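PDB 4DGF: sulfate transporter sulfate transporter family protein from Wolinella succinogenes, which probably carries sulfate or related anions across the membrane as a SulP-family transporter, this chain being its STAS domain rather than the membrane-spanning part. Local coordinates for residues A[16-21]-A[115-120]; A[43-48]-A[83-88]; A[54-59]-A[123-128]; A[63-68]-A[97-102]. One frame throughout, in Å; residues are numbered along the deposited sequence.

Contact 1: A[16-21]-A[115-120]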
loop_
_atom_site.group_PDB
_atom_site.type_symbol
_atom_site.label_atom_id
_atom_site.label_comp_id
_atom_site.label_asym_id
_atom_site.label_seq_id
_atom_site.Cartn_x
_atom_site.Cartn_y
_atom_site.Cartn_z
ATOM N N SER A 16 -3.065 -9.359 12.186
ATOM C CA SER A 16 -2.629 -10.203 13.340
ATOM C C SER A 16 -2.901 -11.692 13.023
ATOM O O SER A 16 -2.307 -12.562 13.673
ATOM C CB SER A 16 -3.328 -9.790 14.625
ATOM O OG SER A 16 -4.700 -10.025 14.531
ATOM N N LYS A 17 -3.744 -11.986 12.035
ATOM C CA LYS A 17 -4.051 -13.403 11.706
ATOM C C LYS A 17 -3.119 -13.917 10.663
ATOM O O LYS A 17 -3.214 -15.095 10.295
ATOM C CB LYS A 17 -5.460 -13.604 11.145
ATOM C CG LYS A 17 -6.602 -12.986 11.892
ATOM C CD LYS A 17 -6.903 -13.693 13.163
ATOM C CE LYS A 17 -7.953 -12.827 13.848
ATOM N NZ LYS A 17 -7.779 -12.878 15.326
ATOM N N LYS A 18 -2.278 -13.050 10.081
ATOM C CA LYS A 18 -1.385 -13.425 8.977
ATOM C C LYS A 18 0.054 -13.661 9.369
ATOM O O LYS A 18 0.501 -13.184 10.425
ATOM C CB LYS A 18 -1.452 -12.366 7.811
ATOM C CG LYS A 18 -2.878 -12.007 7.419
ATOM C CD LYS A 18 -3.574 -13.110 6.626
ATOM C CE LYS A 18 -5.036 -12.698 6.494
ATOM N NZ LYS A 18 -5.816 -13.858 5.944
ATOM N N VAL A 19 0.782 -14.379 8.510
ATOM C CA VAL A 19 2.235 -14.549 8.688
ATOM C C VAL A 19 2.979 -13.519 7.874
ATOM O O VAL A 19 2.929 -13.514 6.626
ATOM C CB VAL A 19 2.685 -15.970 8.298
ATOM C CG1 VAL A 19 4.195 -16.059 8.300
ATOM C CG2 VAL A 19 2.105 -16.979 9.282
ATOM N N VAL A 20 3.493 -12.525 8.586
ATOM C CA VAL A 20 4.149 -11.398 7.922
ATOM C C VAL A 20 5.624 -11.549 7.925
ATOM O O VAL A 20 6.259 -11.583 8.997
ATOM C CB VAL A 20 3.728 -10.024 8.508
ATOM C CG1 VAL A 20 4.388 -8.940 7.710
ATOM C CG2 VAL A 20 2.205 -9.878 8.553
ATOM N N PRO A 21 6.217 -11.735 6.748
ATOM C CA PRO A 21 7.657 -11.920 6.742
ATOM C C PRO A 21 8.408 -10.795 7.394
ATOM O O PRO A 21 7.948 -9.624 7.339
ATOM C CB PRO A 21 8.018 -12.050 5.237
ATOM C CG PRO A 21 6.687 -12.319 4.532
ATOM C CD PRO A 21 5.636 -11.705 5.398
ATOM N N PHE A 115 -3.117 -5.770 -5.597
ATOM C CA PHE A 115 -3.846 -6.972 -5.239
ATOM C C PHE A 115 -5.209 -6.740 -4.648
ATOM O O PHE A 115 -5.411 -5.714 -4.010
ATOM C CB PHE A 115 -3.063 -7.774 -4.193
ATOM C CG PHE A 115 -1.642 -8.125 -4.679
ATOM C CD1 PHE A 115 -1.400 -9.343 -5.336
ATOM C CD2 PHE A 115 -0.640 -7.187 -4.572
ATOM C CE1 PHE A 115 -0.109 -9.616 -5.837
ATOM C CE2 PHE A 115 0.612 -7.470 -5.101
ATOM C CZ PHE A 115 0.887 -8.684 -5.696
ATOM N N ASP A 116 -6.122 -7.742 -4.792
ATOM C CA ASP A 116 -7.395 -7.518 -4.245
ATOM C C ASP A 116 -7.538 -8.096 -2.850
ATOM O O ASP A 116 -8.661 -8.007 -2.275
ATOM C CB ASP A 116 -8.514 -8.046 -5.140
ATOM C CG ASP A 116 -8.414 -9.540 -5.379
ATOM O OD1 ASP A 116 -7.756 -10.237 -4.598
ATOM O OD2 ASP A 116 -9.032 -10.062 -6.358
ATOM N N HIS A 117 -6.448 -8.638 -2.343
ATOM C CA HIS A 117 -6.493 -9.375 -1.084
ATOM C C HIS A 117 -5.113 -9.416 -0.484
ATOM O O HIS A 117 -4.084 -9.680 -1.174
ATOM C CB HIS A 117 -6.987 -10.834 -1.259
ATOM C CG HIS A 117 -7.530 -11.441 0.059
ATOM N ND1 HIS A 117 -6.744 -12.022 1.032
ATOM C CD2 HIS A 117 -8.827 -11.473 0.574
ATOM C CE1 HIS A 117 -7.503 -12.381 2.082
ATOM N NE2 HIS A 117 -8.756 -12.049 1.825
ATOM N N ILE A 118 -5.100 -9.289 0.863
ATOM C CA ILE A 118 -3.871 -9.276 1.639
ATOM C C ILE A 118 -3.074 -10.596 1.491
ATOM O O ILE A 118 -1.815 -10.613 1.394
ATOM C CB ILE A 118 -4.136 -8.953 3.143
ATOM C CG1 ILE A 118 -2.841 -8.756 3.931
ATOM C CG2 ILE A 118 -5.036 -10.019 3.841
ATOM C CD1 ILE A 118 -1.838 -7.802 3.265
ATOM N N ASP A 119 -3.817 -11.718 1.365
ATOM C CA ASP A 119 -3.101 -12.983 1.174
ATOM C C ASP A 119 -2.241 -13.021 -0.083
ATOM O O ASP A 119 -1.154 -13.576 -0.081
ATOM C CB ASP A 119 -4.067 -14.142 1.131
ATOM C CG ASP A 119 -4.715 -14.449 2.471
ATOM O OD1 ASP A 119 -4.359 -13.917 3.562
ATOM O OD2 ASP A 119 -5.653 -15.281 2.451
ATOM N N LYS A 120 -2.736 -12.458 -1.165
ATOM C CA LYS A 120 -1.965 -12.425 -2.398
ATOM C C LYS A 120 -0.819 -11.457 -2.246
ATOM O O LYS A 120 0.241 -11.733 -2.794
ATOM C CB LYS A 120 -2.851 -11.924 -3.567
ATOM C CG LYS A 120 -4.099 -12.756 -3.730
ATOM C CD LYS A 120 -4.989 -12.262 -4.879
ATOM C CE LYS A 120 -6.095 -13.324 -5.018
ATOM N NZ LYS A 120 -7.330 -12.695 -5.522
#
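K18 and D119 meet in a salt bridge between the loop preceding strand 24-28 and the first turn of helix 118-130. D119 OD1 accepts from K18 NZ at 2.8 Å through its syn lone pair, on the side of OD2. The second oxygen, D119 OD2, is 3.8 Å from K18 NZ, so the grip is single rather than forked. The two side chains meet at about a right angle, the lysine arriving across the carboxylate. Its shaft also packs: K18 CE lies 3.8 Å from I118 CG2, giving one chain a polar end and an apolar flank. A bend at chi2 (-74°) turns the lysine so that both contacts can form, although the CA atoms of K18 and D119 are 8.0 Å apart.

Next outward is H117, at the N-cap of the helix. H117 ND1 accepts from D119 N at 3.0 Å, with an N-H...N angle of 163° and the donor tilted 17° from the ring plane. K18 NZ stands near that plane at the ring edge. D13 ties these groups together, with a salt bridge from OD1 to K18 NZ and a weak hydrogen bond between OD2 and H117 NE2. Across the helix start, K120 NZ bridges D116 OD1 at 2.7 Å. I118, turned inward, packs on I56 and R58 of strand 54-58. Together these groups form a histidine N-cap braced by acid-lysine pairs, at the point where the C-terminal helix of the STAS domain begins to cover its sheet.

Contact 2: A[43-48]-A[83-88]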
loop_
_atom_site.group_PDB
_atom_site.type_symbol
_atom_site.label_atom_id
_atom_site.label_comp_id
_atom_site.label_asym_id
_atom_site.label_seq_id
_atom_site.Cartn_x
_atom_site.Cartn_y
_atom_site.Cartn_z
ATOM N N GLY A 43 5.371 11.042 4.901
ATOM C CA GLY A 43 6.646 10.957 5.579
ATOM C C GLY A 43 6.842 9.695 6.394
ATOM O O GLY A 43 7.878 9.562 7.097
ATOM N N VAL A 44 5.923 8.723 6.287
ATOM C CA VAL A 44 6.075 7.513 7.056
ATOM C C VAL A 44 7.399 6.795 6.784
ATOM O O VAL A 44 8.005 6.298 7.718
ATOM C CB VAL A 44 4.906 6.551 6.787
ATOM C CG1 VAL A 44 5.277 5.122 7.168
ATOM C CG2 VAL A 44 3.652 6.982 7.645
ATOM N N LEU A 45 7.897 6.756 5.541
ATOM C CA LEU A 45 9.167 6.069 5.363
ATOM C C LEU A 45 10.348 6.879 5.955
ATOM O O LEU A 45 11.365 6.316 6.239
ATOM C CB LEU A 45 9.411 5.756 3.895
ATOM C CG LEU A 45 8.925 4.456 3.273
ATOM C CD1 LEU A 45 9.613 4.410 1.915
ATOM C CD2 LEU A 45 9.242 3.162 4.025
ATOM N N ASP A 46 10.256 8.195 6.131
ATOM C CA ASP A 46 11.382 8.913 6.782
ATOM C C ASP A 46 11.419 8.684 8.313
ATOM O O ASP A 46 12.390 9.123 8.947
ATOM C CB ASP A 46 11.270 10.426 6.610
ATOM C CG ASP A 46 11.253 10.875 5.122
ATOM O OD1 ASP A 46 12.057 10.320 4.298
ATOM O OD2 ASP A 46 10.427 11.791 4.794
ATOM N N VAL A 47 10.397 8.049 8.910
ATOM C CA VAL A 47 10.471 7.752 10.363
ATOM C C VAL A 47 10.539 6.260 10.717
ATOM O O VAL A 47 10.424 5.901 11.876
ATOM C CB VAL A 47 9.330 8.447 11.153
ATOM C CG1 VAL A 47 9.296 9.930 10.785
ATOM C CG2 VAL A 47 7.989 7.806 10.801
ATOM N N ILE A 48 10.726 5.377 9.744
ATOM C CA ILE A 48 11.062 4.032 10.066
ATOM C C ILE A 48 12.618 3.962 10.045
ATOM O O ILE A 48 13.248 4.424 9.081
ATOM C CB ILE A 48 10.475 3.064 9.062
ATOM C CG1 ILE A 48 8.945 3.174 9.076
ATOM C CG2 ILE A 48 10.948 1.659 9.391
ATOM C CD1 ILE A 48 8.273 2.344 7.981
ATOM N N ARG A 83 14.026 5.013 -1.378
ATOM C CA ARG A 83 14.608 4.082 -0.362
ATOM C C ARG A 83 14.820 2.665 -0.834
ATOM O O ARG A 83 15.270 1.840 -0.016
ATOM C CB ARG A 83 13.660 4.013 0.835
ATOM C CG ARG A 83 13.507 5.347 1.564
ATOM C CD ARG A 83 14.509 5.459 2.693
ATOM N NE ARG A 83 14.306 6.691 3.445
ATOM C CZ ARG A 83 14.861 7.859 3.097
ATOM N NH1 ARG A 83 15.617 7.936 2.002
ATOM N NH2 ARG A 83 14.657 8.950 3.834
ATOM N N GLY A 84 14.510 2.359 -2.111
ATOM C CA GLY A 84 14.615 0.990 -2.667
ATOM C C GLY A 84 13.635 0.029 -1.975
ATOM O O GLY A 84 13.910 -1.249 -1.810
ATOM N N THR A 85 12.542 0.615 -1.463
ATOM C CA THR A 85 11.433 -0.163 -0.908
ATOM C C THR A 85 10.428 -0.474 -1.996
ATOM O O THR A 85 10.071 0.432 -2.732
ATOM C CB THR A 85 10.689 0.675 0.183
ATOM O OG1 THR A 85 11.633 0.919 1.264
ATOM C CG2 THR A 85 9.457 -0.112 0.735
ATOM N N ILE A 86 9.928 -1.709 -2.042
ATOM C CA ILE A 86 8.896 -2.038 -3.023
ATOM C C ILE A 86 7.497 -1.795 -2.370
ATOM O O ILE A 86 7.148 -2.460 -1.414
ATOM C CB ILE A 86 9.042 -3.509 -3.469
ATOM C CG1 ILE A 86 10.372 -3.665 -4.240
ATOM C CG2 ILE A 86 7.846 -3.862 -4.361
ATOM C CD1 ILE A 86 10.832 -5.108 -4.511
ATOM N N LEU A 87 6.704 -0.923 -2.971
ATOM C CA LEU A 87 5.318 -0.684 -2.547
ATOM C C LEU A 87 4.363 -1.687 -3.233
ATOM O O LEU A 87 4.434 -1.863 -4.432
ATOM C CB LEU A 87 4.928 0.756 -2.936
ATOM C CG LEU A 87 3.569 1.244 -2.425
ATOM C CD1 LEU A 87 3.465 1.101 -0.906
ATOM C CD2 LEU A 87 3.285 2.712 -2.859
ATOM N N LEU A 88 3.514 -2.342 -2.428
ATOM C CA LEU A 88 2.392 -3.182 -2.897
ATOM C C LEU A 88 1.067 -2.532 -2.326
ATOM O O LEU A 88 1.039 -1.973 -1.246
ATOM C CB LEU A 88 2.467 -4.615 -2.395
ATOM C CG LEU A 88 3.838 -5.318 -2.670
ATOM C CD1 LEU A 88 3.820 -6.739 -2.104
ATOM C CD2 LEU A 88 4.189 -5.343 -4.183
#
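L45 presents its CD1 methyl to R83 and T85, 4.0 Å from R83 CG and 4.1 Å from T85 OG1. The site is the turn of a beta-alpha-beta crossover in the STAS fold, where helix 67-83 ends and the chain enters strand 86-90, parallel to and beside strand 54-58. G84 makes that turn: its phi is positive (64°) and two bonds run back into the last helical turn, a Schellman motif. The loop 43-48, which follows helix 35-41, closes over this corner, with the CA atoms of L45 and R83 8.1 Å apart.

L45 runs counter to both side chains and touches each through its terminal CD1. It is buried, and packs further on S79 and C80 of helix 67-83 and on F55 of strand 54-58. The hydroxyl it passes is already engaged, since T85 OG1 hydrogen-bonds P52 O; an apolar methyl therefore borders a satisfied polar atom.

R83 serves the contact twice. Its CG packs on the leucine, then the chain bends at chi2 (-92°) and extends toward D46, whose own CB points away from the helix end but whose carboxylate returns to it. The side chains meet at about a right angle at the exposed surface. Carboxylate and guanidinium planes stand 59° apart, and the salt bridge closes through one oxygen, D46 OD1, 3.0 Å from R83 NH2.

Contact 3: A[54-59]-A[123-128]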
loop_
_atom_site.group_PDB
_atom_site.type_symbol
_atom_site.label_atom_id
_atom_site.label_comp_id
_atom_site.label_asym_id
_atom_site.label_seq_id
_atom_site.Cartn_x
_atom_site.Cartn_y
_atom_site.Cartn_z
ATOM N N VAL A 54 9.813 -4.327 1.676
ATOM C CA VAL A 54 8.445 -4.332 1.007
ATOM C C VAL A 54 7.513 -3.589 1.957
ATOM O O VAL A 54 7.590 -3.813 3.170
ATOM C CB VAL A 54 7.893 -5.731 0.793
ATOM C CG1 VAL A 54 6.548 -5.739 0.067
ATOM C CG2 VAL A 54 8.879 -6.646 -0.002
ATOM N N PHE A 55 6.637 -2.729 1.393
ATOM C CA PHE A 55 5.696 -2.000 2.166
ATOM C C PHE A 55 4.347 -2.313 1.558
ATOM O O PHE A 55 4.158 -2.044 0.338
ATOM C CB PHE A 55 6.015 -0.454 2.108
ATOM C CG PHE A 55 5.283 0.373 3.057
ATOM C CD1 PHE A 55 5.936 0.880 4.189
ATOM C CD2 PHE A 55 3.911 0.593 2.859
ATOM C CE1 PHE A 55 5.179 1.577 5.193
ATOM C CE2 PHE A 55 3.194 1.407 3.784
ATOM C CZ PHE A 55 3.868 1.888 4.945
ATOM N N ILE A 56 3.414 -2.782 2.403
ATOM C CA ILE A 56 2.080 -3.106 1.916
ATOM C C ILE A 56 1.150 -2.047 2.452
ATOM O O ILE A 56 0.999 -1.864 3.664
ATOM C CB ILE A 56 1.629 -4.519 2.360
ATOM C CG1 ILE A 56 2.670 -5.547 1.931
ATOM C CG2 ILE A 56 0.188 -4.814 1.793
ATOM C CD1 ILE A 56 2.342 -6.978 2.235
ATOM N N LEU A 57 0.449 -1.382 1.534
ATOM C CA LEU A 57 -0.569 -0.462 1.974
ATOM C C LEU A 57 -1.911 -1.182 1.822
ATOM O O LEU A 57 -2.282 -1.587 0.640
ATOM C CB LEU A 57 -0.490 0.728 1.007
ATOM C CG LEU A 57 -1.159 1.930 1.492
ATOM C CD1 LEU A 57 -0.514 2.558 2.735
ATOM C CD2 LEU A 57 -1.036 2.988 0.372
ATOM N N ARG A 58 -2.543 -1.476 2.959
ATOM C CA ARG A 58 -3.785 -2.155 2.975
ATOM C C ARG A 58 -4.940 -1.223 2.714
ATOM O O ARG A 58 -5.221 -0.312 3.574
ATOM C CB ARG A 58 -4.071 -2.923 4.340
ATOM C CG ARG A 58 -3.029 -4.036 4.498
ATOM C CD ARG A 58 -3.424 -5.027 5.576
ATOM N NE ARG A 58 -4.651 -5.765 5.181
ATOM C CZ ARG A 58 -5.270 -6.689 5.902
ATOM N NH1 ARG A 58 -4.782 -7.104 7.100
ATOM N NH2 ARG A 58 -6.319 -7.286 5.361
HETATM N N MSE A 59 -5.701 -1.540 1.676
HETATM C CA MSE A 59 -6.694 -0.563 1.181
HETATM C C MSE A 59 -8.068 -1.193 1.159
HETATM O O MSE A 59 -8.948 -0.715 0.447
HETATM C CB MSE A 59 -6.237 -0.043 -0.218
HETATM C CG MSE A 59 -4.835 0.605 -0.178
HETATM SE SE MSE A 59 -4.454 1.517 -1.860
HETATM C CE MSE A 59 -5.305 3.278 -1.394
ATOM N N ALA A 123 1.851 -13.157 -0.171
ATOM C CA ALA A 123 2.536 -14.222 -0.987
ATOM C C ALA A 123 3.618 -13.587 -1.867
ATOM O O ALA A 123 4.721 -14.086 -1.952
ATOM C CB ALA A 123 1.538 -14.947 -1.834
ATOM N N TYR A 124 3.270 -12.500 -2.605
ATOM C CA TYR A 124 4.259 -11.790 -3.351
ATOM C C TYR A 124 5.400 -11.110 -2.579
ATOM O O TYR A 124 6.553 -11.088 -3.010
ATOM C CB TYR A 124 3.513 -10.799 -4.257
ATOM C CG TYR A 124 4.292 -10.250 -5.375
ATOM C CD1 TYR A 124 4.819 -11.123 -6.364
ATOM C CD2 TYR A 124 4.506 -8.884 -5.528
ATOM C CE1 TYR A 124 5.524 -10.616 -7.450
ATOM C CE2 TYR A 124 5.174 -8.343 -6.669
ATOM C CZ TYR A 124 5.682 -9.238 -7.603
ATOM O OH TYR A 124 6.386 -8.789 -8.705
ATOM N N ALA A 125 5.078 -10.419 -1.498
ATOM C CA ALA A 125 6.041 -9.894 -0.607
ATOM C C ALA A 125 7.045 -10.976 -0.107
ATOM O O ALA A 125 8.216 -10.738 -0.072
ATOM C CB ALA A 125 5.316 -9.288 0.630
ATOM N N LYS A 126 6.550 -12.144 0.248
ATOM C CA LYS A 126 7.380 -13.217 0.695
ATOM C C LYS A 126 8.376 -13.587 -0.412
ATOM O O LYS A 126 9.564 -13.781 -0.144
ATOM C CB LYS A 126 6.509 -14.430 1.099
ATOM C CG LYS A 126 7.376 -15.619 1.634
ATOM C CD LYS A 126 6.539 -16.607 2.415
ATOM C CE LYS A 126 7.431 -17.642 3.151
ATOM N NZ LYS A 126 7.869 -18.598 2.082
ATOM N N LEU A 127 7.896 -13.675 -1.631
ATOM C CA LEU A 127 8.725 -14.064 -2.784
ATOM C C LEU A 127 9.813 -13.006 -2.991
ATOM O O LEU A 127 11.008 -13.322 -3.118
ATOM C CB LEU A 127 7.821 -14.282 -3.989
ATOM C CG LEU A 127 8.404 -14.598 -5.383
ATOM C CD1 LEU A 127 7.232 -15.186 -6.163
ATOM C CD2 LEU A 127 8.896 -13.355 -6.140
ATOM N N LEU A 128 9.441 -11.741 -2.828
ATOM C CA LEU A 128 10.354 -10.635 -3.024
ATOM C C LEU A 128 11.427 -10.635 -1.997
ATOM O O LEU A 128 12.575 -10.299 -2.316
ATOM C CB LEU A 128 9.637 -9.255 -2.994
ATOM C CG LEU A 128 8.717 -8.981 -4.149
ATOM C CD1 LEU A 128 7.930 -7.701 -3.801
ATOM C CD2 LEU A 128 9.427 -8.871 -5.500
#
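Strand 54-58 and helix 123-128 run antiparallel at 170°, their axes 9.4 Å apart, with the closest CA atoms, those of V54 and A125, at 6.3 Å. This is helix-on-sheet packing in the alpha/beta STAS fold: the central strand of the three-stranded parallel sheet lies under the C-terminal helix.

Side chains alternate along the strand, which explains who takes part. V54 and I56 direct their CB atoms to the helix, whereas F55 between them faces away and meets F76 of helix 67-83 edge-to-face on the other side of the sheet. A125 is the shared partner. Its CB, a single methyl, receives V54 CG1 at 3.8 Å. In the conformer given, one of two deposited for I56, an extended chain (chi2 -177°) brings I56 CD1 to 4.1 Å from A125 CB as well.

The contact is wholly apolar and buried. I56 continues onto L122 and I118, about one and two turns before A125, and V54 onto V129, so this strand face follows the helix over much of its length.

L128, one turn after A125, takes the second branch of the valine, the two side chains meeting at about a right angle. L128 CD2, its other methyl, lies over one face of the Y124 ring, offset toward the rim, while V54 CG2 packs 4.0 Å from L128 CB and 4.1 Å from L128 CD1.

Contact 4: A[63-68]-A[97-102]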
loop_
_atom_site.group_PDB
_atom_site.type_symbol
_atom_site.label_atom_id
_atom_site.label_comp_id
_atom_site.label_asym_id
_atom_site.label_seq_id
_atom_site.Cartn_x
_atom_site.Cartn_y
_atom_site.Cartn_z
ATOM N N PRO A 63 -12.856 2.885 -0.257
ATOM C CA PRO A 63 -13.516 2.901 -1.542
ATOM C C PRO A 63 -13.279 4.065 -2.477
ATOM O O PRO A 63 -13.645 3.952 -3.708
ATOM C CB PRO A 63 -15.016 2.827 -1.170
ATOM C CG PRO A 63 -15.097 3.458 0.202
ATOM C CD PRO A 63 -13.700 3.427 0.838
ATOM N N VAL A 64 -12.659 5.156 -1.977
ATOM C CA VAL A 64 -12.651 6.398 -2.673
ATOM C C VAL A 64 -11.345 7.059 -2.208
ATOM O O VAL A 64 -10.845 6.805 -1.079
ATOM C CB VAL A 64 -13.904 7.362 -2.318
ATOM C CG1 VAL A 64 -15.185 6.788 -2.901
ATOM C CG2 VAL A 64 -14.035 7.586 -0.848
ATOM N N ILE A 65 -10.787 7.845 -3.091
ATOM C CA ILE A 65 -9.605 8.684 -2.832
ATOM C C ILE A 65 -9.833 10.036 -3.583
ATOM O O ILE A 65 -10.316 10.031 -4.773
ATOM C CB ILE A 65 -8.371 7.912 -3.324
ATOM C CG1 ILE A 65 -7.046 8.682 -3.094
ATOM C CG2 ILE A 65 -8.608 7.576 -4.800
ATOM C CD1 ILE A 65 -5.904 7.780 -3.319
ATOM N N ASP A 66 -9.485 11.174 -2.921
ATOM C CA ASP A 66 -9.655 12.409 -3.679
ATOM C C ASP A 66 -8.291 12.929 -4.191
ATOM O O ASP A 66 -7.275 12.173 -4.170
ATOM C CB ASP A 66 -10.289 13.407 -2.739
ATOM C CG ASP A 66 -9.300 14.020 -1.728
ATOM O OD1 ASP A 66 -8.322 13.318 -1.326
ATOM O OD2 ASP A 66 -9.538 15.168 -1.197
ATOM N N ALA A 67 -8.245 14.188 -4.637
ATOM C CA ALA A 67 -7.002 14.654 -5.211
ATOM C C ALA A 67 -5.863 14.744 -4.119
ATOM O O ALA A 67 -4.683 14.558 -4.430
ATOM C CB ALA A 67 -7.214 16.005 -5.852
ATOM N N THR A 68 -6.222 15.143 -2.882
ATOM C CA THR A 68 -5.248 15.266 -1.832
ATOM C C THR A 68 -4.722 13.899 -1.459
ATOM O O THR A 68 -3.525 13.709 -1.224
ATOM C CB THR A 68 -5.959 15.954 -0.631
ATOM O OG1 THR A 68 -6.261 17.328 -0.982
ATOM C CG2 THR A 68 -5.027 16.032 0.636
ATOM N N TYR A 97 -9.630 0.669 -7.930
ATOM C CA TYR A 97 -8.701 0.419 -9.013
ATOM C C TYR A 97 -9.049 1.404 -10.169
ATOM O O TYR A 97 -8.147 1.995 -10.752
ATOM C CB TYR A 97 -8.872 -1.049 -9.503
ATOM C CG TYR A 97 -7.948 -1.399 -10.645
ATOM C CD1 TYR A 97 -6.702 -1.942 -10.416
ATOM C CD2 TYR A 97 -8.357 -1.158 -11.939
ATOM C CE1 TYR A 97 -5.885 -2.298 -11.489
ATOM C CE2 TYR A 97 -7.545 -1.497 -12.988
ATOM C CZ TYR A 97 -6.299 -2.057 -12.740
ATOM O OH TYR A 97 -5.456 -2.406 -13.799
ATOM N N GLY A 98 -10.349 1.535 -10.420
ATOM C CA GLY A 98 -10.790 2.404 -11.525
ATOM C C GLY A 98 -10.301 3.844 -11.274
ATOM O O GLY A 98 -9.834 4.480 -12.222
ATOM N N ALA A 99 -10.392 4.324 -10.016
ATOM C CA ALA A 99 -9.957 5.694 -9.650
ATOM C C ALA A 99 -8.434 5.763 -9.895
ATOM O O ALA A 99 -7.933 6.686 -10.521
ATOM C CB ALA A 99 -10.362 6.054 -8.216
ATOM N N LEU A 100 -7.694 4.803 -9.325
ATOM C CA LEU A 100 -6.260 4.847 -9.393
ATOM C C LEU A 100 -5.814 4.709 -10.844
ATOM O O LEU A 100 -4.839 5.335 -11.202
ATOM C CB LEU A 100 -5.662 3.618 -8.620
ATOM C CG LEU A 100 -5.890 3.696 -7.130
ATOM C CD1 LEU A 100 -5.344 2.418 -6.466
ATOM C CD2 LEU A 100 -5.190 4.916 -6.507
ATOM N N ASN A 101 -6.520 3.936 -11.664
ATOM C CA ASN A 101 -6.165 3.854 -13.089
ATOM C C ASN A 101 -6.413 5.156 -13.829
ATOM O O ASN A 101 -5.474 5.651 -14.551
ATOM C CB ASN A 101 -6.938 2.723 -13.766
ATOM C CG ASN A 101 -6.201 2.204 -15.011
ATOM O OD1 ASN A 101 -4.936 2.146 -15.075
ATOM N ND2 ASN A 101 -6.973 1.849 -16.013
ATOM N N ARG A 102 -7.552 5.816 -13.552
ATOM C CA ARG A 102 -7.817 7.129 -14.211
ATOM C C ARG A 102 -6.820 8.201 -13.783
ATOM O O ARG A 102 -6.394 9.018 -14.581
ATOM C CB ARG A 102 -9.215 7.506 -13.901
ATOM C CG ARG A 102 -9.823 8.705 -14.699
ATOM C CD ARG A 102 -9.967 8.420 -16.232
ATOM N NE ARG A 102 -10.835 7.275 -16.475
ATOM C CZ ARG A 102 -10.928 6.607 -17.654
ATOM N NH1 ARG A 102 -10.274 7.039 -18.743
ATOM N NH2 ARG A 102 -11.711 5.552 -17.749
#
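This is a small apolar packing contact between the loop that leads from strand 54-58 into helix 67-83 and the middle of helix 94-103, at one end of the STAS domain. The evidence is a single residue, I65, reaching two neighbours on the helix: its CB points to helix 94-103, and the CA atoms of I65 and A99 are 7.5 Å apart.

I65 CG1 lies opposite the backbone N (chi1 -179°), which sends CD1 onward to L100 and leaves CG2 between N and the carbonyl carbon, facing A99. I65 CG2 meets A99 CB at 4.1 Å. Consecutive helix residues thus receive different branches of one side chain; the CB of L100 points neither to nor from the loop, but its CD2 comes near. Around them F33, L73, L96 and F103 also touch I65, and L100 packs on M70, L73 and I106, so the isoleucine is buried where three helices and a loop come together.

The next residue, D66, is the N-cap of helix 67-83, its OD1 accepting a hydrogen bond from G69 N. The D66-A67-T68-G69 run resembles the Asp-Ser-Ser-Gly site of bacterial anti-sigma factor antagonists, STAS proteins phosphorylated at the serine that follows the aspartate; the matching residue here, A67, has no hydroxyl, so the resemblance is one of helix start. The terminal methyl I65 CD1 lies 4.3 Å from L100 CD2.

In the fold
Contacts 1 and 3 share helix 118-130, with centres about 8 Å apart, and touch directly: I118 CG2 is 3.4 Å from R58 NH2. Contacts 2 and 3, about 13 Å apart between centres, meet in the parallel sheet, where strands 54-58 and 86-90 are neighbours. Contact 4 stands apart, its centre about 20 to 22 Å from the others and on the opposite side of the chain's centre from contact 3. Along the chain the first segments come in the order 16-21, 43-48, 54-59, 63-68, and the span of contact 1 encloses contacts 2 and 4. Contacts 1 to 3 lie on or beside the sheet, while contact 4 joins a loop to helix 94-103 at the far end.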